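Local coordinates for hypothetical protein SMU.776 (Streptococcus mutans, PDB 2B78), which probably transfers methyl groups from S-adenosylmethionine, perhaps to RNA, although its substrate has not been established, at residues 67-71 with 72-76; 129-132 with 133-136; 273-276 with 277-280; 310-313 with 314-318. All blocks are in the same frame, centred on the assembly; numbering follows the deposited sequence.

Contact 1. Residues 67-71 with 72-76; sequences VSLNV and TYFIK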
loop_
_atom_site.group_PDB
_atom_site.type_symbol
_atom_site.label_atom_id
_atom_site.label_comp_id
_atom_site.label_asym_id
_atom_site.label_seq_id
_atom_site.Cartn_x
_atom_site.Cartn_y
_atom_site.Cartn_z
ATOM N N VAL A 67 14.373 12.072 24.050
ATOM C CA VAL A 67 14.929 12.740 22.889
ATOM C C VAL A 67 14.003 13.866 22.471
ATOM O O VAL A 67 12.850 13.929 22.903
ATOM C CB VAL A 67 15.095 11.748 21.715
ATOM C CG1 VAL A 67 16.025 10.608 22.125
ATOM C CG2 VAL A 67 13.745 11.195 21.304
ATOM N N SER A 68 14.519 14.771 21.649
ATOM C CA SER A 68 13.722 15.886 21.157
ATOM C C SER A 68 13.622 15.727 19.649
ATOM O O SER A 68 14.542 15.206 19.018
ATOM C CB SER A 68 14.387 17.223 21.509
ATOM O OG SER A 68 15.694 17.286 20.970
ATOM N N LEU A 69 12.505 16.172 19.077
ATOM C CA LEU A 69 12.287 16.065 17.637
ATOM C C LEU A 69 12.791 17.260 16.840
ATOM O O LEU A 69 11.992 18.031 16.307
ATOM C CB LEU A 69 10.797 15.888 17.325
ATOM C CG LEU A 69 10.119 14.560 17.640
ATOM C CD1 LEU A 69 8.685 14.610 17.112
ATOM C CD2 LEU A 69 10.883 13.419 16.993
ATOM N N ASN A 70 14.104 17.421 16.745
ATOM C CA ASN A 70 14.648 18.530 15.978
ATOM C C ASN A 70 15.097 18.024 14.604
ATOM O O ASN A 70 15.041 16.820 14.321
ATOM C CB ASN A 70 15.817 19.180 16.721
ATOM C CG ASN A 70 16.826 18.172 17.206
ATOM O OD1 ASN A 70 17.058 17.154 16.555
ATOM N ND2 ASN A 70 17.449 18.453 18.351
ATOM N N VAL A 71 15.539 18.933 13.746
ATOM C CA VAL A 71 15.949 18.530 12.409
ATOM C C VAL A 71 17.031 17.445 12.414
ATOM O O VAL A 71 17.026 16.553 11.561
ATOM C CB VAL A 71 16.391 19.767 11.566
ATOM C CG1 VAL A 71 17.606 20.427 12.178
ATOM C CG2 VAL A 71 16.652 19.346 10.129
ATOM N N THR A 72 17.942 17.489 13.383
ATOM C CA THR A 72 18.998 16.481 13.444
ATOM C C THR A 72 18.444 15.083 13.710
ATOM O O THR A 72 18.972 14.089 13.202
ATOM C CB THR A 72 20.044 16.817 14.526
ATOM O OG1 THR A 72 20.844 17.919 14.081
ATOM C CG2 THR A 72 20.953 15.621 14.788
ATOM N N TYR A 73 17.384 15.006 14.503
ATOM C CA TYR A 73 16.790 13.714 14.807
ATOM C C TYR A 73 16.269 13.075 13.523
ATOM O O TYR A 73 16.387 11.867 13.338
ATOM C CB TYR A 73 15.645 13.871 15.804
ATOM C CG TYR A 73 15.068 12.544 16.245
ATOM C CD1 TYR A 73 15.748 11.734 17.153
ATOM C CD2 TYR A 73 13.842 12.095 15.747
ATOM C CE1 TYR A 73 15.225 10.509 17.559
ATOM C CE2 TYR A 73 13.308 10.868 16.148
ATOM C CZ TYR A 73 14.004 10.086 17.054
ATOM O OH TYR A 73 13.479 8.884 17.467
ATOM N N PHE A 74 15.695 13.884 12.632
ATOM C CA PHE A 74 15.179 13.352 11.376
ATOM C C PHE A 74 16.299 13.024 10.393
ATOM O O PHE A 74 16.184 12.078 9.606
ATOM C CB PHE A 74 14.160 14.321 10.767
ATOM C CG PHE A 74 12.855 14.362 11.514
ATOM C CD1 PHE A 74 12.011 13.254 11.525
ATOM C CD2 PHE A 74 12.494 15.484 12.249
ATOM C CE1 PHE A 74 10.824 13.268 12.266
ATOM C CE2 PHE A 74 11.315 15.505 12.988
ATOM C CZ PHE A 74 10.479 14.394 12.997
ATOM N N ILE A 75 17.391 13.784 10.433
ATOM C CA ILE A 75 18.523 13.497 9.545
ATOM C C ILE A 75 19.021 12.080 9.869
ATOM O O ILE A 75 19.294 11.280 8.964
ATOM C CB ILE A 75 19.672 14.530 9.749
ATOM C CG1 ILE A 75 19.264 15.866 9.125
ATOM C CG2 ILE A 75 20.966 14.031 9.125
ATOM C CD1 ILE A 75 20.192 17.019 9.458
ATOM N N LYS A 76 19.112 11.769 11.159
ATOM C CA LYS A 76 19.557 10.453 11.611
ATOM C C LYS A 76 18.595 9.377 11.111
ATOM O O LYS A 76 19.019 8.343 10.600
ATOM C CB LYS A 76 19.603 10.394 13.141
ATOM C CG LYS A 76 20.540 11.407 13.802
ATOM C CD LYS A 76 22.001 11.072 13.549
ATOM C CE LYS A 76 22.917 11.968 14.375
ATOM N NZ LYS A 76 24.356 11.675 14.115
#
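N70 and Y73 meet where an extended segment turns into a helix, and the asparagine acts as its N-cap. With CG set between the backbone N and the carbonyl carbon (chi1 49°), the N70 amide folds back over the first turn. There OD1 accepts from Y73 N at 3.0 Å, the donor lying nearly on the line of the side-chain C=O bond. The main chain adds its own grip: N70 O receives weak bonds from Y73 N and F74 N, while I75 N reaches V71 O at 3.0 Å.

Apolar groups close over the same turn. Y73 throws its ring back toward 67-71, CG being anti to the backbone N (chi1 -175°). L69 brings its CD2 branch against this ring, 3.5 Å from Y73 CD2, and the same methyl lies 4.1 Å from F74 CZ, so one methyl serves two aromatics. Farther along the tyrosine, V67 CG2 approaches Y73 CE1 at 4.1 Å, the two side chains crossing at about a right angle. On another flank V71 CG2 and I75 CD1 make a looser pair, 4.3 Å apart. Beyond the turn, F74 lies on A138 of helix 132-142, and its ring meets F107 edge-to-face.

The chemistry implies a helix start fixed twice, by an amide oxygen that satisfies a first-turn N-H and by a leucine methyl wedged against two rings.

Contact 2. Residues 129-132 with 133-136; sequences YQIR and DEIV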
loop_
_atom_site.group_PDB
_atom_site.type_symbol
_atom_site.label_atom_id
_atom_site.label_comp_id
_atom_site.label_asym_id
_atom_site.label_seq_id
_atom_site.Cartn_x
_atom_site.Cartn_y
_atom_site.Cartn_z
ATOM N N TYR A 129 2.247 16.772 10.207
ATOM C CA TYR A 129 2.002 17.814 9.227
ATOM C C TYR A 129 2.448 19.162 9.788
ATOM O O TYR A 129 3.066 19.952 9.086
ATOM C CB TYR A 129 0.514 17.857 8.862
ATOM C CG TYR A 129 0.206 18.820 7.744
ATOM C CD1 TYR A 129 0.722 18.613 6.466
ATOM C CD2 TYR A 129 -0.552 19.971 7.972
ATOM C CE1 TYR A 129 0.503 19.528 5.438
ATOM C CE2 TYR A 129 -0.782 20.895 6.948
ATOM C CZ TYR A 129 -0.248 20.665 5.687
ATOM O OH TYR A 129 -0.445 21.572 4.676
ATOM N N GLN A 130 2.154 19.425 11.056
ATOM C CA GLN A 130 2.542 20.707 11.635
ATOM C C GLN A 130 4.058 20.873 11.772
ATOM O O GLN A 130 4.566 22.000 11.740
ATOM C CB GLN A 130 1.853 20.922 12.991
ATOM C CG GLN A 130 2.317 20.008 14.110
ATOM C CD GLN A 130 1.615 20.307 15.421
ATOM O OE1 GLN A 130 0.393 20.163 15.533
ATOM N NE2 GLN A 130 2.382 20.736 16.420
ATOM N N ILE A 131 4.793 19.773 11.907
ATOM C CA ILE A 131 6.245 19.887 12.024
ATOM C C ILE A 131 6.934 19.429 10.746
ATOM O O ILE A 131 8.101 19.042 10.777
ATOM C CB ILE A 131 6.814 19.028 13.180
ATOM C CG1 ILE A 131 6.530 17.547 12.921
ATOM C CG2 ILE A 131 6.222 19.466 14.509
ATOM C CD1 ILE A 131 7.317 16.615 13.813
ATOM N N ARG A 132 6.234 19.494 9.619
ATOM C CA ARG A 132 6.813 19.014 8.374
ATOM C C ARG A 132 7.976 19.802 7.785
ATOM O O ARG A 132 8.732 19.251 6.984
ATOM C CB ARG A 132 5.719 18.819 7.317
ATOM C CG ARG A 132 5.130 20.075 6.694
ATOM C CD ARG A 132 3.888 19.677 5.896
ATOM N NE ARG A 132 3.680 20.477 4.694
ATOM C CZ ARG A 132 3.239 21.730 4.685
ATOM N NH1 ARG A 132 2.950 22.348 5.823
ATOM N NH2 ARG A 132 3.085 22.363 3.529
ATOM N N ASP A 133 8.141 21.068 8.164
ATOM C CA ASP A 133 9.253 21.846 7.616
ATOM C C ASP A 133 10.604 21.276 8.034
ATOM O O ASP A 133 11.523 21.188 7.223
ATOM C CB ASP A 133 9.160 23.319 8.033
ATOM C CG ASP A 133 8.078 24.066 7.277
ATOM O OD1 ASP A 133 7.468 23.461 6.370
ATOM O OD2 ASP A 133 7.836 25.256 7.584
ATOM N N GLU A 134 10.734 20.896 9.299
ATOM C CA GLU A 134 11.989 20.324 9.770
ATOM C C GLU A 134 12.186 18.933 9.175
ATOM O O GLU A 134 13.295 18.564 8.805
ATOM C CB GLU A 134 12.016 20.277 11.294
ATOM C CG GLU A 134 10.733 19.791 11.926
ATOM C CD GLU A 134 10.696 20.060 13.417
ATOM O OE1 GLU A 134 11.494 19.436 14.153
ATOM O OE2 GLU A 134 9.872 20.902 13.846
ATOM N N ILE A 135 11.106 18.167 9.065
ATOM C CA ILE A 135 11.197 16.838 8.478
ATOM C C ILE A 135 11.721 16.939 7.043
ATOM O O ILE A 135 12.644 16.227 6.657
ATOM C CB ILE A 135 9.811 16.137 8.438
ATOM C CG1 ILE A 135 9.347 15.826 9.864
ATOM C CG2 ILE A 135 9.892 14.854 7.591
ATOM C CD1 ILE A 135 8.004 15.115 9.939
ATOM N N VAL A 136 11.125 17.823 6.248
ATOM C CA VAL A 136 11.540 17.983 4.860
ATOM C C VAL A 136 12.976 18.490 4.771
ATOM O O VAL A 136 13.767 17.993 3.974
ATOM C CB VAL A 136 10.589 18.947 4.107
ATOM C CG1 VAL A 136 11.070 19.148 2.689
ATOM C CG2 VAL A 136 9.182 18.380 4.093
HETATM O O HOH W 1 6.621 22.994 10.050
#
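The guanidinium of R132 and the carboxylate of D133 are flat groups turned 45° against each other, and their charged atoms stay apart, R132 NH1 lying 4.7 Å from D133 OD1. CE1 of Y129 lies 3.3 Å above one face of the guanidinium, displaced toward the rim. The stronger partner of this arginine is E151 on strand 148-153, which forms a salt bridge with NE; the R132 chain is bent at chi3 on its way there.

I131 marks the junction between two consecutive helices, 126-130 and 132-142: it leaves helical geometry after the first and occupies the N-cap position of the second. A water bridges the break, donating to Q130 O at 2.8 Å and accepting from D133 N at 3.1 Å. Regular helical bonding then begins with V136 N and R132 O, 2.9 Å apart and nearly straight at the hydrogen.

E134 curls back toward the junction. Its CG, held between the backbone N and the carbonyl carbon (chi1 44°), comes within 3.0 Å of I131 O, a tight approach, and OE2 then lies against I131 CB at 3.6 Å. Alongside it, I131 CG1 and I135 CD1 pack loosely, their side chains crossing at a slant, and both isoleucines bear on F74 of helix 71-83.

Contact 3. Residues 273-276 with 277-280; sequences FDYF and KYAR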
loop_
_atom_site.group_PDB
_atom_site.type_symbol
_atom_site.label_atom_id
_atom_site.label_comp_id
_atom_site.label_asym_id
_atom_site.label_seq_id
_atom_site.Cartn_x
_atom_site.Cartn_y
_atom_site.Cartn_z
ATOM N N PHE A 273 -20.010 -6.028 -9.280
ATOM C CA PHE A 273 -21.089 -6.999 -9.137
ATOM C C PHE A 273 -21.924 -7.015 -10.407
ATOM O O PHE A 273 -22.437 -8.063 -10.807
ATOM C CB PHE A 273 -21.955 -6.683 -7.920
ATOM C CG PHE A 273 -21.302 -7.045 -6.621
ATOM C CD1 PHE A 273 -21.090 -8.385 -6.286
ATOM C CD2 PHE A 273 -20.851 -6.057 -5.753
ATOM C CE1 PHE A 273 -20.433 -8.732 -5.096
ATOM C CE2 PHE A 273 -20.193 -6.397 -4.560
ATOM C CZ PHE A 273 -19.984 -7.734 -4.235
ATOM N N ASP A 274 -22.059 -5.860 -11.055
ATOM C CA ASP A 274 -22.817 -5.818 -12.302
ATOM C C ASP A 274 -22.040 -6.605 -13.354
ATOM O O ASP A 274 -22.637 -7.213 -14.256
ATOM C CB ASP A 274 -23.037 -4.378 -12.789
ATOM C CG ASP A 274 -24.112 -3.644 -11.996
ATOM O OD1 ASP A 274 -24.987 -4.304 -11.392
ATOM O OD2 ASP A 274 -24.092 -2.397 -11.985
ATOM N N TYR A 275 -20.711 -6.599 -13.251
ATOM C CA TYR A 275 -19.926 -7.349 -14.220
ATOM C C TYR A 275 -20.058 -8.852 -13.981
ATOM O O TYR A 275 -20.034 -9.635 -14.929
ATOM C CB TYR A 275 -18.442 -6.965 -14.183
ATOM C CG TYR A 275 -17.704 -7.552 -15.364
ATOM C CD1 TYR A 275 -17.819 -6.976 -16.631
ATOM C CD2 TYR A 275 -16.978 -8.737 -15.246
ATOM C CE1 TYR A 275 -17.238 -7.570 -17.756
ATOM C CE2 TYR A 275 -16.387 -9.341 -16.366
ATOM C CZ TYR A 275 -16.525 -8.751 -17.618
ATOM O OH TYR A 275 -15.964 -9.338 -18.732
ATOM N N PHE A 276 -20.190 -9.258 -12.718
ATOM C CA PHE A 276 -20.338 -10.676 -12.414
ATOM C C PHE A 276 -21.597 -11.177 -13.101
ATOM O O PHE A 276 -21.592 -12.231 -13.740
ATOM C CB PHE A 276 -20.440 -10.911 -10.900
ATOM C CG PHE A 276 -19.104 -10.981 -10.196
ATOM C CD1 PHE A 276 -18.071 -11.759 -10.710
ATOM C CD2 PHE A 276 -18.905 -10.310 -8.990
ATOM C CE1 PHE A 276 -16.854 -11.869 -10.034
ATOM C CE2 PHE A 276 -17.696 -10.415 -8.304
ATOM C CZ PHE A 276 -16.668 -11.196 -8.826
ATOM N N LYS A 277 -22.674 -10.405 -12.983
ATOM C CA LYS A 277 -23.949 -10.756 -13.601
ATOM C C LYS A 277 -23.881 -10.770 -15.134
ATOM O O LYS A 277 -24.514 -11.601 -15.793
ATOM C CB LYS A 277 -25.032 -9.770 -13.148
ATOM C CG LYS A 277 -26.397 -10.053 -13.762
ATOM C CD LYS A 277 -27.468 -9.135 -13.192
ATOM C CE LYS A 277 -28.844 -9.517 -13.711
ATOM N NZ LYS A 277 -29.911 -8.652 -13.142
ATOM N N TYR A 278 -23.135 -9.828 -15.694
ATOM C CA TYR A 278 -22.961 -9.716 -17.142
ATOM C C TYR A 278 -22.213 -10.942 -17.648
ATOM O O TYR A 278 -22.529 -11.511 -18.699
ATOM C CB TYR A 278 -22.144 -8.462 -17.466
ATOM C CG TYR A 278 -22.121 -8.088 -18.934
ATOM C CD1 TYR A 278 -23.245 -7.536 -19.546
ATOM C CD2 TYR A 278 -20.978 -8.279 -19.708
ATOM C CE1 TYR A 278 -23.233 -7.179 -20.897
ATOM C CE2 TYR A 278 -20.954 -7.930 -21.063
ATOM C CZ TYR A 278 -22.085 -7.378 -21.647
ATOM O OH TYR A 278 -22.077 -7.023 -22.984
ATOM N N ALA A 279 -21.206 -11.341 -16.884
ATOM C CA ALA A 279 -20.374 -12.485 -17.230
ATOM C C ALA A 279 -21.182 -13.779 -17.214
ATOM O O ALA A 279 -21.025 -14.640 -18.087
ATOM C CB ALA A 279 -19.214 -12.575 -16.253
ATOM N N ARG A 280 -22.039 -13.919 -16.207
ATOM C CA ARG A 280 -22.882 -15.104 -16.103
ATOM C C ARG A 280 -23.830 -15.136 -17.297
ATOM O O ARG A 280 -24.009 -16.175 -17.943
ATOM C CB ARG A 280 -23.682 -15.077 -14.798
ATOM C CG ARG A 280 -22.838 -15.200 -13.534
ATOM C CD ARG A 280 -23.722 -15.526 -12.335
ATOM N NE ARG A 280 -24.587 -14.417 -11.933
ATOM C CZ ARG A 280 -24.223 -13.451 -11.094
ATOM N NH1 ARG A 280 -23.006 -13.452 -10.566
ATOM N NH2 ARG A 280 -25.082 -12.490 -10.765
HETATM O O HOH W 2 -23.698 -10.312 -9.552
#
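Four regular i to i+4 bonds join 273-276 to 277-280, from K277 N to F273 O at 3.2 Å through Y278 and A279 to R280 N on F276 O. R280 returns along the helix over the preceding turn. Its chain is bent at chi3 (-70°), which lays one guanidinium face over the backbone: F276 O lies 3.6 Å from that plane and K277 CA is on the same face, both toward the rim. NH1 touches F276 CB at 3.6 Å and is hydrogen-bonded to Q316 of helix 306-319. NH2 donates to a water at 2.9 Å, and this water in turn donates a hydrogen bond to F273 O, which therefore accepts both from it and from K277 N.

In the Rossmann-like methyltransferase fold, helix 272-281 belongs to the crossover from the outermost strand 265-269 to strand 286-291, on the far side of strands 237-242 and 215-219. D271, which contacts S-adenosylhomocysteine in a structure of this protein, accepts from D274 N at the start of the helix.

The inner side carries Y275 and F276. Y275 packs its ring against L217, T239 and V241 of the sheet, and its OH bonds to that of Y286. Along the helix, the same ring has CE1 4.3 Å from Y278 CD2 and CE2 equally far from A279 CB. F276 receives F273 CD1 in the plane of its ring, at the edge, while its other neighbours include L219.

Contact 4. Residues 310-313 with 314-318; sequences YHKL and IRQGL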
loop_
_atom_site.group_PDB
_atom_site.type_symbol
_atom_site.label_atom_id
_atom_site.label_comp_id
_atom_site.label_asym_id
_atom_site.label_seq_id
_atom_site.Cartn_x
_atom_site.Cartn_y
_atom_site.Cartn_z
ATOM N N TYR A 310 -15.985 -9.604 1.315
ATOM C CA TYR A 310 -15.007 -10.209 0.418
ATOM C C TYR A 310 -15.446 -11.599 -0.064
ATOM O O TYR A 310 -15.209 -11.961 -1.223
ATOM C CB TYR A 310 -13.632 -10.292 1.093
ATOM C CG TYR A 310 -12.485 -10.271 0.098
ATOM C CD1 TYR A 310 -11.794 -9.087 -0.182
ATOM C CD2 TYR A 310 -12.131 -11.419 -0.602
ATOM C CE1 TYR A 310 -10.773 -9.058 -1.145
ATOM C CE2 TYR A 310 -11.121 -11.400 -1.563
ATOM C CZ TYR A 310 -10.449 -10.220 -1.827
ATOM O OH TYR A 310 -9.455 -10.212 -2.777
ATOM N N HIS A 311 -16.107 -12.369 0.798
ATOM C CA HIS A 311 -16.535 -13.719 0.416
ATOM C C HIS A 311 -17.420 -13.714 -0.824
ATOM O O HIS A 311 -17.489 -14.707 -1.553
ATOM C CB HIS A 311 -17.273 -14.421 1.573
ATOM C CG HIS A 311 -18.614 -13.826 1.900
ATOM N ND1 HIS A 311 -18.759 -12.630 2.572
ATOM C CD2 HIS A 311 -19.870 -14.251 1.617
ATOM C CE1 HIS A 311 -20.045 -12.342 2.686
ATOM N NE2 HIS A 311 -20.740 -13.310 2.115
ATOM N N LYS A 312 -18.093 -12.598 -1.072
ATOM C CA LYS A 312 -18.970 -12.503 -2.234
ATOM C C LYS A 312 -18.168 -12.406 -3.527
ATOM O O LYS A 312 -18.590 -12.917 -4.569
ATOM C CB LYS A 312 -19.875 -11.283 -2.101
ATOM C CG LYS A 312 -20.876 -11.388 -0.963
ATOM C CD LYS A 312 -21.697 -10.112 -0.853
ATOM C CE LYS A 312 -22.501 -9.874 -2.116
ATOM N NZ LYS A 312 -23.422 -8.716 -1.955
ATOM N N LEU A 313 -17.013 -11.743 -3.466
ATOM C CA LEU A 313 -16.171 -11.600 -4.651
ATOM C C LEU A 313 -15.616 -12.968 -5.033
ATOM O O LEU A 313 -15.558 -13.324 -6.208
ATOM C CB LEU A 313 -15.017 -10.633 -4.374
ATOM C CG LEU A 313 -15.442 -9.243 -3.910
ATOM C CD1 LEU A 313 -14.196 -8.404 -3.622
ATOM C CD2 LEU A 313 -16.317 -8.579 -4.969
ATOM N N ILE A 314 -15.210 -13.734 -4.028
ATOM C CA ILE A 314 -14.675 -15.067 -4.250
ATOM C C ILE A 314 -15.750 -16.010 -4.783
ATOM O O ILE A 314 -15.516 -16.752 -5.740
ATOM C CB ILE A 314 -14.102 -15.647 -2.936
ATOM C CG1 ILE A 314 -12.855 -14.858 -2.520
ATOM C CG2 ILE A 314 -13.766 -17.124 -3.116
ATOM C CD1 ILE A 314 -11.649 -15.060 -3.444
ATOM N N ARG A 315 -16.930 -15.970 -4.169
ATOM C CA ARG A 315 -18.044 -16.829 -4.570
ATOM C C ARG A 315 -18.444 -16.584 -6.015
ATOM O O ARG A 315 -18.518 -17.517 -6.819
ATOM C CB ARG A 315 -19.257 -16.601 -3.663
ATOM C CG ARG A 315 -20.465 -17.511 -3.975
ATOM C CD ARG A 315 -21.619 -17.315 -2.990
ATOM N NE ARG A 315 -21.230 -17.622 -1.615
ATOM C CZ ARG A 315 -20.887 -16.714 -0.705
ATOM N NH1 ARG A 315 -20.884 -15.416 -1.011
ATOM N NH2 ARG A 315 -20.532 -17.106 0.511
ATOM N N GLN A 316 -18.707 -15.327 -6.344
ATOM C CA GLN A 316 -19.112 -14.993 -7.696
ATOM C C GLN A 316 -17.981 -15.148 -8.711
ATOM O O GLN A 316 -18.224 -15.496 -9.867
ATOM C CB GLN A 316 -19.714 -13.590 -7.705
ATOM C CG GLN A 316 -21.036 -13.555 -6.929
ATOM C CD GLN A 316 -21.814 -12.269 -7.124
ATOM O OE1 GLN A 316 -21.872 -11.729 -8.231
ATOM N NE2 GLN A 316 -22.435 -11.782 -6.051
ATOM N N GLY A 317 -16.748 -14.918 -8.277
ATOM C CA GLY A 317 -15.619 -15.092 -9.173
ATOM C C GLY A 317 -15.486 -16.553 -9.570
ATOM O O GLY A 317 -15.207 -16.878 -10.729
ATOM N N LEU A 318 -15.690 -17.447 -8.604
ATOM C CA LEU A 318 -15.600 -18.877 -8.859
ATOM C C LEU A 318 -16.602 -19.326 -9.910
ATOM O O LEU A 318 -16.349 -20.286 -10.636
ATOM C CB LEU A 318 -15.832 -19.660 -7.567
ATOM C CG LEU A 318 -14.658 -19.617 -6.595
ATOM C CD1 LEU A 318 -15.051 -20.217 -5.259
ATOM C CD2 LEU A 318 -13.494 -20.374 -7.201
#
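H311 and R315 lie side by side, pointing the same way, on a flank of helix 306-319 that faces solvent at the exposed R315. Even here one approach is very close: H311 CD2 meets the guanidinium in its plane, 3.0 Å from R315 NH1, as a packing contact, with the two flat groups turned 75° apart. The bend of R315 at chi3 (-61°) brings this edge back to the ring. K312 CG lies 3.6 Å above one face of the imidazole, so two cationic chains border the histidine.

The buried flank is filled by hydrocarbon. I314 CG1 comes to the edge of the Y310 ring, 4.0 Å from CE2, while L313 CD1 sits over one face of the same ring. In the backbone, G317 N bonds to L313 O at 2.9 Å. The Y310 hydroxyl is bonded to S330 O, and I314 rests on I327 and F349.

The helix is kinked where the N atoms of H311 and K312 lack bonds to the preceding turn; Q344 accepts from H311 N instead. Such a helix, packed between helices 272-281 and 338-349 and preceding strand 325-331 in the chain, is part of the alpha/beta layering of Rossmann-like methyltransferases, and the side chain of L313 lies about 4 Å from that of V272, which contacts S-adenosylhomocysteine in a structure of this protein.

The four contacts fall into two pairs at opposite sides of the chain's centre. Contacts 1 and 2, with centres 11 Å apart, join helices 71-83 and 132-142, where V71 CG2 lies 3.7 Å from E134 O. Contacts 3 and 4, with centres 12 Å apart, belong to neighbouring helices of the methyltransferase domain, where F276 CZ packs 3.6 Å from L313 O and F273 faces K312 in a cation-pi pair. Between the pairs the gap is large: the nearest atoms of contacts 2 and 4 are about 31 Å apart. Only the second pair borders the cofactor site, since F273 and F276 lie about 3 and 4 Å from D271 and V272, measured between side chains.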